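Local coordinates for protein annexin B22 (Schistosoma mansoni, PDB 4MDU) that binds acidic phospholipid membranes and aggregates liposomes in a calcium-dependent manner, and may lend structural integrity to the parasite's tegument, at residues D128-T137 against D275-Y286. Numbering follows the deposited sequence.
Sequences DRVLIEIFTT and DYRKLLVAVLRY
Ile132 and Thr136, one turn apart, are the knobs by which helix 128-136 packs on helix 275-286; the two run nearly parallel, at 26°, with axes 9.8 Å apart. Ile132 drops among Asp275, Lys278, Leu279 and Ala282: its CG2 branch meets Ala282 CB at 3.7 Å, while CD1 lies against the backbone where Leu279 N is bonded to Asp275 O. Thr136 fills the next hole, formed by Leu279, Ala282, Val283 and Tyr286. With OG1 beside the backbone N (chi1 -74°), CG2 points anti to that N and lies 3.8 Å from Tyr286 CB; OG1 faces the methyls of Ala282 and Val283.

No direct hydrogen bond spans the helices. Buried in that apolar hole, Thr136 OG1 turns back on its own helix and donates to Ile132 O at 2.8 Å, from the face of the carbonyl opposite to Thr136 N. At the C-terminal end Thr136 O sits over the centre of one face of the Tyr286 ring, and a water links Thr137 O to Tyr286 OH, which also bonds Arg319.

At the N-terminal end Asp128 OD2 and Asp275 OD2 stand 3.9 Å apart, a likely repulsive pair in this calcium-free model. A water bonds Asp275 OD2 and, weakly, Asp128 OD2; Asp128 OD1 is hydrogen-bonded to Tyr178 OH. Lys278 NZ forms a salt bridge with Asp275 OD1 (2.8 Å) from above the carboxylate plane, probably offsetting some charge. Both aspartates are ligands of one calcium site, which thus bridges the predicted second and third annexin repeats.

Around this seam, helix 177-187 packs against Leu131, Phe135 and Leu279, Trp297 of helix 290-301 touches Glu133 and Ala282, and helix 311-320 meets Ile134 and Thr137.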
ATOM      1  N   ASP B 128       6.697  -2.282   3.953  1.00 34.96           N
ATOM      2  CA  ASP B 128       5.893  -1.975   5.118  1.00 33.97           C
ATOM      3  C   ASP B 128       4.806  -2.993   5.333  1.00 35.87           C
ATOM      4  O   ASP B 128       4.429  -3.292   6.475  1.00 28.50           O
ATOM      5  CB  ASP B 128       5.312  -0.581   4.993  1.00 34.81           C
ATOM      6  CG  ASP B 128       6.317   0.477   5.382  1.00 38.54           C
ATOM      7  OD1 ASP B 128       6.719   0.486   6.568  1.00 42.27           O
ATOM      8  OD2 ASP B 128       6.728   1.273   4.512  1.00 40.10           O
ATOM      9  N   ARG B 129       4.333  -3.537   4.222  1.00 31.68           N
ATOM     10  CA  ARG B 129       3.325  -4.577   4.234  1.00 30.00           C
ATOM     11  C   ARG B 129       3.799  -5.733   5.102  1.00 30.81           C
ATOM     12  O   ARG B 129       3.015  -6.324   5.869  1.00 25.69           O
ATOM     13  CB  ARG B 129       3.077  -5.061   2.807  1.00 30.58           C
ATOM     14  CG  ARG B 129       2.028  -6.138   2.696  1.00 44.62           C
ATOM     15  CD  ARG B 129       1.746  -6.514   1.238  1.00 61.90           C
ATOM     16  NE  ARG B 129       0.968  -7.751   1.156  1.00 75.31           N
ATOM     17  CZ  ARG B 129       0.244  -8.128   0.105  1.00 81.24           C
ATOM     18  NH1 ARG B 129       0.171  -7.363  -0.978  1.00 80.06           N
ATOM     19  NH2 ARG B 129      -0.416  -9.277   0.141  1.00 82.43           N
ATOM     20  N   VAL B 130       5.084  -6.050   4.972  1.00 26.61           N
ATOM     21  CA  VAL B 130       5.714  -7.096   5.763  1.00 24.21           C
ATOM     22  C   VAL B 130       5.883  -6.652   7.234  1.00 27.01           C
ATOM     23  O   VAL B 130       5.704  -7.447   8.156  1.00 25.24           O
ATOM     24  CB  VAL B 130       7.061  -7.538   5.126  1.00 27.75           C
ATOM     25  CG1 VAL B 130       7.855  -8.434   6.073  1.00 21.50           C
ATOM     26  CG2 VAL B 130       6.804  -8.270   3.805  1.00 26.13           C
ATOM     27  N   LEU B 131       6.199  -5.381   7.461  1.00 21.39           N
ATOM     28  CA  LEU B 131       6.324  -4.901   8.849  1.00 27.61           C
ATOM     29  C   LEU B 131       4.965  -4.977   9.551  1.00 27.05           C
ATOM     30  O   LEU B 131       4.849  -5.514  10.651  1.00 20.86           O
ATOM     31  CB  LEU B 131       6.860  -3.465   8.909  1.00 24.32           C
ATOM     32  CG  LEU B 131       8.166  -3.163   8.203  1.00 27.53           C
ATOM     33  CD1 LEU B 131       8.710  -1.751   8.607  1.00 19.54           C
ATOM     34  CD2 LEU B 131       9.151  -4.263   8.498  1.00 29.77           C
ATOM     35  N   ILE B 132       3.927  -4.477   8.880  1.00 32.98           N
ATOM     36  CA  ILE B 132       2.573  -4.579   9.415  1.00 30.96           C
ATOM     37  C   ILE B 132       2.165  -6.022   9.689  1.00 28.81           C
ATOM     38  O   ILE B 132       1.681  -6.354  10.775  1.00 25.60           O
ATOM     39  CB  ILE B 132       1.550  -3.958   8.471  1.00 26.19           C
ATOM     40  CG1 ILE B 132       1.839  -2.473   8.289  1.00 25.40           C
ATOM     41  CG2 ILE B 132       0.154  -4.169   9.012  1.00 22.54           C
ATOM     42  CD1 ILE B 132       0.822  -1.744   7.455  1.00 25.96           C
ATOM     43  N   GLU B 133       2.372  -6.885   8.702  1.00 26.66           N
ATOM     44  CA  GLU B 133       1.988  -8.294   8.803  1.00 22.02           C
ATOM     45  C   GLU B 133       2.634  -9.005   9.996  1.00 25.08           C
ATOM     46  O   GLU B 133       1.984  -9.750  10.741  1.00 25.23           O
ATOM     47  CB  GLU B 133       2.346  -9.043   7.498  1.00 22.92           C
ATOM     48  CG  GLU B 133       2.040 -10.542   7.571  1.00 29.62           C
ATOM     49  CD  GLU B 133       3.129 -11.403   6.947  1.00 29.51           C
ATOM     50  OE1 GLU B 133       3.482 -11.150   5.783  1.00 32.88           O
ATOM     51  OE2 GLU B 133       3.630 -12.329   7.623  1.00 27.91           O
ATOM     52  N   ILE B 134       3.930  -8.793  10.155  1.00 24.95           N
ATOM     53  CA  ILE B 134       4.686  -9.436  11.218  1.00 28.81           C
ATOM     54  C   ILE B 134       4.442  -8.805  12.602  1.00 23.59           C
ATOM     55  O   ILE B 134       4.062  -9.503  13.547  1.00 23.45           O
ATOM     56  CB  ILE B 134       6.196  -9.437  10.883  1.00 26.90           C
ATOM     57  CG1 ILE B 134       6.462 -10.386   9.704  1.00 25.79           C
ATOM     58  CG2 ILE B 134       7.009  -9.846  12.109  1.00 20.14           C
ATOM     59  CD1 ILE B 134       7.922 -10.526   9.362  1.00 25.95           C
ATOM     60  N   PHE B 135       4.628  -7.493  12.720  1.00 22.74           N
ATOM     61  CA  PHE B 135       4.477  -6.843  14.028  1.00 25.62           C
ATOM     62  C   PHE B 135       3.091  -7.020  14.614  1.00 30.76           C
ATOM     63  O   PHE B 135       2.938  -7.257  15.815  1.00 24.58           O
ATOM     64  CB  PHE B 135       4.827  -5.362  13.948  1.00 30.87           C
ATOM     65  CG  PHE B 135       6.283  -5.111  13.738  1.00 25.77           C
ATOM     66  CD1 PHE B 135       7.222  -5.986  14.258  1.00 21.93           C
ATOM     67  CD2 PHE B 135       6.717  -4.021  13.007  1.00 32.39           C
ATOM     68  CE1 PHE B 135       8.585  -5.767  14.064  1.00 28.74           C
ATOM     69  CE2 PHE B 135       8.078  -3.791  12.809  1.00 37.64           C
ATOM     70  CZ  PHE B 135       9.010  -4.668  13.331  1.00 30.02           C
ATOM     71  N   THR B 136       2.074  -6.895  13.767  1.00 27.27           N
ATOM     72  CA  THR B 136       0.701  -7.151  14.192  1.00 25.95           C
ATOM     73  C   THR B 136       0.582  -8.450  14.984  1.00 29.66           C
ATOM     74  O   THR B 136      -0.146  -8.513  15.975  1.00 26.66           O
ATOM     75  CB  THR B 136      -0.249  -7.202  12.983  1.00 25.31           C
ATOM     76  OG1 THR B 136      -0.445  -5.872  12.493  1.00 22.34           O
ATOM     77  CG2 THR B 136      -1.573  -7.776  13.375  1.00 18.96           C
ATOM     78  N   THR B 137       1.320  -9.476  14.561  1.00 24.74           N
ATOM     79  CA  THR B 137       1.146 -10.813  15.126  1.00 24.03           C
ATOM     80  C   THR B 137       2.049 -11.144  16.320  1.00 26.68           C
ATOM     81  O   THR B 137       2.053 -12.279  16.795  1.00 28.25           O
ATOM     82  CB  THR B 137       1.365 -11.900  14.054  1.00 23.23           C
ATOM     83  OG1 THR B 137       2.751 -11.913  13.684  1.00 26.61           O
ATOM     84  CG2 THR B 137       0.521 -11.608  12.826  1.00 16.07           C
ATOM     85  N   ASP B 275      -0.616   3.860   5.306  1.00 31.60           N
ATOM     86  CA  ASP B 275      -0.180   2.698   6.060  1.00 29.29           C
ATOM     87  C   ASP B 275      -0.631   2.766   7.504  1.00 35.08           C
ATOM     88  O   ASP B 275      -0.778   1.732   8.170  1.00 37.45           O
ATOM     89  CB  ASP B 275       1.333   2.551   5.970  1.00 37.80           C
ATOM     90  CG  ASP B 275       1.758   1.868   4.686  1.00 40.00           C
ATOM     91  OD1 ASP B 275       0.946   1.083   4.147  1.00 42.04           O
ATOM     92  OD2 ASP B 275       2.883   2.118   4.210  1.00 38.90           O
ATOM     93  N   TYR B 276      -0.853   3.988   7.984  1.00 33.38           N
ATOM     94  CA  TYR B 276      -1.365   4.180   9.330  1.00 28.87           C
ATOM     95  C   TYR B 276      -2.733   3.516   9.467  1.00 22.61           C
ATOM     96  O   TYR B 276      -2.980   2.757  10.413  1.00 26.89           O
ATOM     97  CB  TYR B 276      -1.413   5.666   9.701  1.00 35.35           C
ATOM     98  CG  TYR B 276      -1.875   5.917  11.120  1.00 35.20           C
ATOM     99  CD1 TYR B 276      -1.158   5.418  12.200  1.00 29.64           C
ATOM    100  CD2 TYR B 276      -3.017   6.664  11.376  1.00 35.58           C
ATOM    101  CE1 TYR B 276      -1.568   5.643  13.486  1.00 32.57           C
ATOM    102  CE2 TYR B 276      -3.439   6.898  12.664  1.00 39.92           C
ATOM    103  CZ  TYR B 276      -2.711   6.385  13.713  1.00 40.28           C
ATOM    104  OH  TYR B 276      -3.128   6.609  14.994  1.00 33.47           O
ATOM    105  N   ARG B 277      -3.615   3.761   8.502  1.00 28.21           N
ATOM    106  CA  ARG B 277      -4.913   3.076   8.503  1.00 22.84           C
ATOM    107  C   ARG B 277      -4.743   1.564   8.428  1.00 23.32           C
ATOM    108  O   ARG B 277      -5.381   0.815   9.172  1.00 27.22           O
ATOM    109  CB  ARG B 277      -5.799   3.591   7.365  1.00 29.92           C
ATOM    110  CG  ARG B 277      -6.940   2.658   6.991  1.00 37.16           C
ATOM    111  CD  ARG B 277      -7.908   3.333   6.039  1.00 41.34           C
ATOM    112  NE  ARG B 277      -7.199   4.078   5.006  1.00 58.72           N
ATOM    113  CZ  ARG B 277      -7.782   4.907   4.144  1.00 70.57           C
ATOM    114  NH1 ARG B 277      -9.100   5.100   4.188  1.00 65.71           N
ATOM    115  NH2 ARG B 277      -7.049   5.549   3.240  1.00 74.38           N
ATOM    116  N   LYS B 278      -3.871   1.114   7.526  1.00 34.66           N
ATOM    117  CA  LYS B 278      -3.697  -0.317   7.301  1.00 32.12           C
ATOM    118  C   LYS B 278      -3.150  -0.999   8.556  1.00 25.47           C
ATOM    119  O   LYS B 278      -3.558  -2.109   8.897  1.00 31.71           O
ATOM    120  CB  LYS B 278      -2.770  -0.589   6.098  1.00 34.05           C
ATOM    121  CG  LYS B 278      -3.208   0.041   4.780  1.00 44.74           C
ATOM    122  CD  LYS B 278      -2.304  -0.416   3.626  1.00 56.23           C
ATOM    123  CE  LYS B 278      -2.347   0.539   2.429  1.00 62.14           C
ATOM    124  NZ  LYS B 278      -1.144   1.438   2.354  1.00 62.68           N
ATOM    125  N   LEU B 279      -2.204  -0.354   9.227  1.00 24.57           N
ATOM    126  CA  LEU B 279      -1.683  -0.891  10.480  1.00 25.69           C
ATOM    127  C   LEU B 279      -2.806  -0.974  11.538  1.00 23.42           C
ATOM    128  O   LEU B 279      -3.054  -2.033  12.118  1.00 25.45           O
ATOM    129  CB  LEU B 279      -0.496  -0.050  10.976  1.00 23.42           C
ATOM    130  CG  LEU B 279       0.046  -0.408  12.369  1.00 30.49           C
ATOM    131  CD1 LEU B 279       0.454  -1.861  12.403  1.00 24.54           C
ATOM    132  CD2 LEU B 279       1.224   0.479  12.795  1.00 31.89           C
ATOM    133  N   LEU B 280      -3.500   0.135  11.772  1.00 26.60           N
ATOM    134  CA  LEU B 280      -4.615   0.141  12.729  1.00 24.32           C
ATOM    135  C   LEU B 280      -5.667  -0.899  12.357  1.00 29.48           C
ATOM    136  O   LEU B 280      -6.160  -1.632  13.218  1.00 31.52           O
ATOM    137  CB  LEU B 280      -5.270   1.522  12.792  1.00 27.59           C
ATOM    138  CG  LEU B 280      -4.399   2.674  13.309  1.00 29.94           C
ATOM    139  CD1 LEU B 280      -5.150   3.999  13.288  1.00 25.37           C
ATOM    140  CD2 LEU B 280      -3.957   2.355  14.705  1.00 26.15           C
ATOM    141  N   VAL B 281      -6.010  -0.974  11.073  1.00 32.55           N
ATOM    142  CA  VAL B 281      -7.026  -1.931  10.641  1.00 26.39           C
ATOM    143  C   VAL B 281      -6.558  -3.354  10.869  1.00 25.16           C
ATOM    144  O   VAL B 281      -7.315  -4.197  11.382  1.00 28.52           O
ATOM    145  CB  VAL B 281      -7.430  -1.743   9.174  1.00 33.10           C
ATOM    146  CG1 VAL B 281      -8.180  -2.978   8.685  1.00 28.93           C
ATOM    147  CG2 VAL B 281      -8.279  -0.474   9.006  1.00 26.56           C
ATOM    148  N   ALA B 282      -5.304  -3.618  10.505  1.00 21.48           N
ATOM    149  CA  ALA B 282      -4.714  -4.929  10.775  1.00 25.77           C
ATOM    150  C   ALA B 282      -4.826  -5.292  12.262  1.00 25.16           C
ATOM    151  O   ALA B 282      -5.309  -6.376  12.610  1.00 25.54           O
ATOM    152  CB  ALA B 282      -3.259  -4.977  10.332  1.00 16.61           C
ATOM    153  N   VAL B 283      -4.363  -4.402  13.137  1.00 25.85           N
ATOM    154  CA  VAL B 283      -4.359  -4.702  14.571  1.00 20.67           C
ATOM    155  C   VAL B 283      -5.773  -4.951  15.111  1.00 23.09           C
ATOM    156  O   VAL B 283      -6.009  -5.920  15.838  1.00 21.10           O
ATOM    157  CB  VAL B 283      -3.671  -3.598  15.384  1.00 23.65           C
ATOM    158  CG1 VAL B 283      -3.866  -3.830  16.910  1.00 26.01           C
ATOM    159  CG2 VAL B 283      -2.179  -3.509  15.022  1.00 25.55           C
ATOM    160  N   LEU B 284      -6.717  -4.090  14.738  1.00 23.51           N
ATOM    161  CA  LEU B 284      -8.104  -4.235  15.191  1.00 27.31           C
ATOM    162  C   LEU B 284      -8.686  -5.557  14.715  1.00 32.62           C
ATOM    163  O   LEU B 284      -9.317  -6.295  15.493  1.00 33.78           O
ATOM    164  CB  LEU B 284      -8.974  -3.078  14.687  1.00 25.62           C
ATOM    165  CG  LEU B 284     -10.440  -3.089  15.146  1.00 26.20           C
ATOM    166  CD1 LEU B 284     -10.552  -3.285  16.656  1.00 29.47           C
ATOM    167  CD2 LEU B 284     -11.153  -1.814  14.685  1.00 27.38           C
ATOM    168  N   ARG B 285      -8.446  -5.861  13.441  1.00 28.97           N
ATOM    169  CA  ARG B 285      -9.014  -7.058  12.837  1.00 30.05           C
ATOM    170  C   ARG B 285      -8.313  -8.296  13.363  1.00 30.14           C
ATOM    171  O   ARG B 285      -8.916  -9.365  13.450  1.00 24.95           O
ATOM    172  CB  ARG B 285      -8.964  -6.977  11.306  1.00 25.57           C
ATOM    173  CG  ARG B 285      -9.871  -5.892  10.710  1.00 24.37           C
ATOM    174  CD  ARG B 285      -9.952  -5.987   9.153  1.00 29.85           C
ATOM    175  NE  ARG B 285     -10.639  -7.205   8.718  1.00 30.15           N
ATOM    176  CZ  ARG B 285     -10.562  -7.740   7.500  1.00 29.90           C
ATOM    177  NH1 ARG B 285      -9.817  -7.182   6.545  1.00 23.23           N
ATOM    178  NH2 ARG B 285     -11.226  -8.854   7.245  1.00 29.78           N
ATOM    179  N   TYR B 286      -7.045  -8.152  13.750  1.00 25.79           N
ATOM    180  CA  TYR B 286      -6.354  -9.264  14.388  1.00 24.88           C
ATOM    181  C   TYR B 286      -7.123  -9.680  15.638  1.00 24.42           C
ATOM    182  O   TYR B 286      -7.160 -10.860  16.024  1.00 24.29           O
ATOM    183  CB  TYR B 286      -4.922  -8.882  14.776  1.00 30.05           C
ATOM    184  CG  TYR B 286      -4.144 -10.078  15.266  1.00 25.92           C
ATOM    185  CD1 TYR B 286      -3.938 -10.304  16.622  1.00 20.06           C
ATOM    186  CD2 TYR B 286      -3.655 -11.007  14.368  1.00 26.34           C
ATOM    187  CE1 TYR B 286      -3.230 -11.430  17.060  1.00 26.70           C
ATOM    188  CE2 TYR B 286      -2.956 -12.121  14.789  1.00 25.90           C
ATOM    189  CZ  TYR B 286      -2.744 -12.338  16.121  1.00 31.26           C
ATOM    190  OH  TYR B 286      -2.046 -13.474  16.492  1.00 27.71           O
TER
HETATM  191  O   HOH W   1       4.260   1.005   2.074  1.00 39.66           O
HETATM  192  O   HOH W   2       0.263 -14.437  16.454  1.00 40.31           O